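Local atomic coordinates of 5,10-methylenetetrahydrofolate dehydrogenase (Bombyx mori, PDB entry 5ZF1), a protein that probably catalyses the NADP+-dependent oxidation of 5,10-methylenetetrahydrofolate in one-carbon folate metabolism. Residues B[159-164]-B[212-218]; B[175-179]-B[190-196]. All coordinates share one frame; numbering follows the deposited sequence.

Interaction 1 of 2, residues B[159-164]-B[212-218]; sequences RNAVVI and NADIIIT
Val162 sits between Ile215 and Ile217 in a parallel ladder, its N bonded to Ile215 O at 2.9 Å and its O accepting Ile217 N. The ladder goes on with Ile164 N to Ile217 O at 2.8 Å, a nearly straight bond. The short axes of strands 160-164 and 215-218 approach to 4.7 Å and run 12° from parallel, and CA-H...O contacts from Ala161, Val163 and Ile216 fill in between the amide bonds.

Where the strands begin, side chains add to the backbone bonds. Asp214 turns its carboxylate back so that OD2 accepts Asn160 N at 2.9 Å through its anti lone pair; with CG beside its own backbone N (chi1 -55°), the group lies next to the incoming chain. OD1 is held by a salt bridge to Lys232, so both carboxylate oxygens are engaged. Asn160 O takes Ile215 N at 3.1 Å and, weakly, Asp214 N. The Asn160 amide reaches back to the end of helix 203-211: ND2 donates to Asn212 O at 3.1 Å, the acceptor only 5° out of the amide plane.

Few apolar side chains touch across the pair. Val162 CG2 meets Ala213 CB at 3.7 Å, while Ile164 CD1 reaches both Ile216 CG2, at 3.9 Å, and Thr218 CG2. This face packs on helix 203-211; Ala161, Val163 and Ile217, on the other, touch helix 171-178. Adjacent parallel strands with helices on both faces are characteristic of the Rossmann-type NAD(P)-binding domain.

Interaction 2 of 2, residues B[175-179]-B[190-196]; sequences AMMLH and MDATVTI
Leu178 O, at the C-terminal end of helix 171-178, accepts Ala192 N at 2.8 Å in the carbonyl plane (C=O...N 157°), the one backbone hydrogen bond between 175-179 and 190-196. It ties the helix end to the chain leading into strand 193-197, within the beta-alpha-beta unit formed by strand 160-164, helix 171-178 and strand 193-197 of the NAD(P)-binding domain.

Val194 packs against three residues of the helix end. Its two methyls divide the work: CG1, anti to the backbone N (chi1 176°), faces Ala175 CB at 3.9 Å, while CG2 lies 3.6 Å from Leu178 CB and 3.7 Å from His179 CB, so the valine spans a full turn of the helix. CG2 also stands at the edge of the His179 imidazole, near its plane; Met176 O lies over the centre of one ring face. Ile196 brings CG1 to Ala175 CB at 3.9 Å, so that both branched side chains approach the same side of the alanine methyl.

The edge of the strand takes part in the dimer. Val194, Thr195 and Ile196 pair antiparallel with a strand of the second subunit, and Asp191 makes a salt bridge with Arg166 of that subunit.

Beyond the helix end, Met190 lies alongside the last turn in the conformer given, and next to the backbone bond the methyl of Ala192 closes in, its CB 3.3 Å from Leu178 O.

The two contacts lie in one NAD(P)-binding domain, their centres about 9 Å apart. Along the chain, 175-179 and 190-196 are nested inside the span closed by 159-164 and 212-218. Strand 160-164 is shared ground: probable hydrogen bonds link Ala161 N to Thr193 O and Ala161 O to Thr195 N, both at 2.8 Å. On one face of that parallel sheet, Leu178 of interaction 2 touches Ala161 and Val163 of one strand and Ile217, in the conformer given, of the other. The strand order 215-218, 160-164, 193-197 puts interaction 1 inside the sheet and interaction 2 at the outermost strand within this chain, where the second subunit continues it.

Interaction 1 of 2, residues B[159-164]-B[212-218]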
# COMPACT_ATOMS: atom_id res chain seq x y z
N ARG B 159 10.54 -13.14 10.34
CA ARG B 159 10.86 -12.49 11.60
C ARG B 159 9.79 -11.44 11.92
O ARG B 159 9.10 -10.95 11.03
CB ARG B 159 12.24 -11.83 11.56
CG ARG B 159 13.41 -12.79 11.98
CD ARG B 159 13.49 -13.99 11.07
NE ARG B 159 14.55 -14.91 11.51
CZ ARG B 159 15.06 -15.86 10.74
NH1 ARG B 159 14.64 -15.99 9.50
NH2 ARG B 159 16.03 -16.64 11.22
N ASN B 160 9.69 -11.10 13.20
CA ASN B 160 8.74 -10.09 13.69
C ASN B 160 9.34 -8.70 13.53
O ASN B 160 10.34 -8.38 14.18
CB ASN B 160 8.41 -10.35 15.16
CG ASN B 160 7.56 -11.58 15.38
OD1 ASN B 160 7.06 -12.20 14.44
ND2 ASN B 160 7.38 -11.93 16.65
N ALA B 161 8.71 -7.84 12.72
CA ALA B 161 9.21 -6.50 12.50
C ALA B 161 8.13 -5.52 12.93
O ALA B 161 6.96 -5.70 12.58
CB ALA B 161 9.58 -6.25 11.02
N VAL B 162 8.51 -4.55 13.74
CA VAL B 162 7.59 -3.48 14.13
C VAL B 162 8.07 -2.21 13.44
O VAL B 162 9.24 -1.83 13.57
CB VAL B 162 7.55 -3.30 15.66
CG1 VAL B 162 6.73 -2.02 16.03
CG2 VAL B 162 6.97 -4.54 16.32
N VAL B 163 7.16 -1.52 12.75
CA VAL B 163 7.46 -0.22 12.16
C VAL B 163 6.64 0.78 12.95
O VAL B 163 5.41 0.67 12.99
CB VAL B 163 7.09 -0.15 10.67
CG1 VAL B 163 7.40 1.25 10.13
CG2 VAL B 163 7.84 -1.24 9.86
N ILE B 164 7.31 1.74 13.59
CA ILE B 164 6.64 2.78 14.37
C ILE B 164 6.54 4.00 13.47
O ILE B 164 7.55 4.66 13.20
CB ILE B 164 7.39 3.11 15.68
CG1 ILE B 164 7.57 1.85 16.51
CG2 ILE B 164 6.58 4.17 16.49
CD1 ILE B 164 8.43 2.02 17.73
N ASN B 212 8.55 -8.19 21.65
CA ASN B 212 8.51 -9.42 20.89
C ASN B 212 9.09 -9.27 19.49
O ASN B 212 9.02 -10.21 18.70
CB ASN B 212 7.08 -9.95 20.82
CG ASN B 212 6.54 -10.33 22.19
OD1 ASN B 212 5.62 -9.69 22.71
ND2 ASN B 212 7.15 -11.33 22.80
N ALA B 213 9.68 -8.12 19.18
CA ALA B 213 10.12 -7.83 17.82
C ALA B 213 11.57 -8.22 17.63
O ALA B 213 12.42 -7.95 18.47
CB ALA B 213 9.97 -6.33 17.50
N ASP B 214 11.85 -8.84 16.48
CA ASP B 214 13.24 -9.02 16.06
C ASP B 214 13.83 -7.77 15.43
O ASP B 214 15.05 -7.60 15.44
CB ASP B 214 13.29 -10.18 15.08
CG ASP B 214 12.70 -11.42 15.66
OD1 ASP B 214 13.21 -11.86 16.72
OD2 ASP B 214 11.71 -11.94 15.08
N ILE B 215 12.99 -6.90 14.87
CA ILE B 215 13.43 -5.68 14.20
C ILE B 215 12.46 -4.59 14.62
O ILE B 215 11.25 -4.83 14.57
CB ILE B 215 13.42 -5.82 12.67
CG1 ILE B 215 14.39 -6.93 12.21
CG2 ILE B 215 13.81 -4.51 11.99
CD1 ILE B 215 14.11 -7.39 10.77
N ILE B 216 12.98 -3.44 15.03
CA ILE B 216 12.17 -2.23 15.26
C ILE B 216 12.71 -1.13 14.38
O ILE B 216 13.91 -0.84 14.38
CB ILE B 216 12.18 -1.79 16.74
CG1 ILE B 216 11.73 -2.92 17.66
CG2 ILE B 216 11.27 -0.51 16.95
CD1 ILE B 216 11.91 -2.54 19.16
N ILE B 217 11.82 -0.49 13.62
CA ILE B 217 12.15 0.64 12.77
C ILE B 217 11.31 1.81 13.24
O ILE B 217 10.08 1.73 13.21
CB ILE B 217 11.89 0.33 11.29
CG1 ILE B 217 12.86 -0.74 10.81
CG2 ILE B 217 12.00 1.61 10.46
CD1 ILE B 217 12.39 -1.48 9.58
N THR B 218 11.96 2.88 13.72
CA THR B 218 11.25 4.09 14.17
C THR B 218 11.28 5.11 13.04
O THR B 218 12.33 5.69 12.76
CB THR B 218 11.85 4.69 15.45
OG1 THR B 218 13.17 5.20 15.19
CG2 THR B 218 11.89 3.67 16.58

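Interaction 2 of 2, residues B[175-179]-B[190-196]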
# COMPACT_ATOMS: atom_id res chain seq x y z
N ALA B 175 7.01 -0.39 5.75
CA ALA B 175 6.22 -1.57 6.12
C ALA B 175 5.87 -2.41 4.90
O ALA B 175 5.92 -3.65 4.96
CB ALA B 175 4.95 -1.16 6.86
N MET B 176 5.53 -1.75 3.78
CA MET B 176 5.13 -2.49 2.58
C MET B 176 6.26 -3.37 2.08
O MET B 176 6.03 -4.53 1.71
CB MET B 176 4.68 -1.51 1.49
CG MET B 176 4.03 -2.16 0.27
SD MET B 176 2.44 -2.99 0.56
CE MET B 176 1.40 -1.70 1.23
N MET B 177 7.47 -2.85 2.05
CA MET B 177 8.63 -3.60 1.58
C MET B 177 9.00 -4.71 2.54
O MET B 177 9.42 -5.80 2.13
CB MET B 177 9.85 -2.69 1.42
CG MET B 177 9.57 -1.36 0.82
SD MET B 177 10.76 -1.05 -0.45
CE MET B 177 10.22 -2.36 -1.51
N LEU B 178 8.91 -4.43 3.83
CA LEU B 178 9.30 -5.41 4.83
C LEU B 178 8.47 -6.67 4.74
O LEU B 178 8.95 -7.76 5.08
CB LEU B 178 9.19 -4.78 6.22
CG LEU B 178 10.45 -4.27 6.90
CD1 LEU B 178 11.14 -3.19 6.10
CD2 LEU B 178 10.05 -3.75 8.27
N HIS B 179 7.21 -6.56 4.30
CA HIS B 179 6.37 -7.73 4.12
C HIS B 179 6.20 -8.09 2.64
O HIS B 179 5.27 -8.80 2.28
CB HIS B 179 5.03 -7.58 4.85
CG HIS B 179 4.07 -6.56 4.27
ND1 HIS B 179 3.35 -6.78 3.13
CD2 HIS B 179 3.65 -5.37 4.76
CE1 HIS B 179 2.57 -5.74 2.88
NE2 HIS B 179 2.74 -4.87 3.86
N MET B 190 11.08 -9.18 1.42
CA MET B 190 11.68 -9.44 2.72
C MET B 190 10.89 -10.43 3.56
O MET B 190 11.48 -11.10 4.41
CB MET B 190 11.85 -8.12 3.47
CG MET B 190 12.23 -6.99 2.54
SD MET B 190 13.20 -5.76 3.40
CE MET B 190 14.82 -6.51 3.41
N ASP B 191 9.57 -10.52 3.37
CA ASP B 191 8.76 -11.60 3.96
C ASP B 191 8.79 -11.58 5.49
O ASP B 191 8.60 -12.61 6.13
CB ASP B 191 9.22 -12.98 3.43
CG ASP B 191 8.72 -13.25 2.02
OD1 ASP B 191 7.49 -13.29 1.85
OD2 ASP B 191 9.55 -13.40 1.07
N ALA B 192 8.96 -10.41 6.09
CA ALA B 192 8.78 -10.31 7.53
C ALA B 192 7.30 -10.26 7.89
O ALA B 192 6.44 -9.93 7.06
CB ALA B 192 9.48 -9.06 8.07
N THR B 193 7.00 -10.57 9.16
CA THR B 193 5.68 -10.36 9.76
C THR B 193 5.70 -8.97 10.38
O THR B 193 6.41 -8.74 11.35
CB THR B 193 5.42 -11.42 10.83
OG1 THR B 193 5.53 -12.73 10.25
CG2 THR B 193 4.01 -11.25 11.43
N VAL B 194 4.91 -8.03 9.85
CA VAL B 194 5.09 -6.61 10.15
C VAL B 194 3.92 -6.13 10.98
O VAL B 194 2.77 -6.38 10.62
CB VAL B 194 5.19 -5.78 8.86
CG1 VAL B 194 5.28 -4.30 9.17
CG2 VAL B 194 6.41 -6.19 8.04
N THR B 195 4.21 -5.43 12.07
CA THR B 195 3.18 -4.70 12.82
C THR B 195 3.40 -3.23 12.56
O THR B 195 4.52 -2.74 12.70
CB THR B 195 3.28 -4.97 14.32
OG1 THR B 195 3.16 -6.38 14.56
CG2 THR B 195 2.17 -4.19 15.08
N ILE B 196 2.33 -2.52 12.17
CA ILE B 196 2.37 -1.08 11.96
C ILE B 196 1.82 -0.45 13.23
O ILE B 196 0.64 -0.63 13.54
CB ILE B 196 1.53 -0.67 10.75
CG1 ILE B 196 2.09 -1.32 9.47
CG2 ILE B 196 1.53 0.83 10.61
CD1 ILE B 196 1.05 -1.40 8.37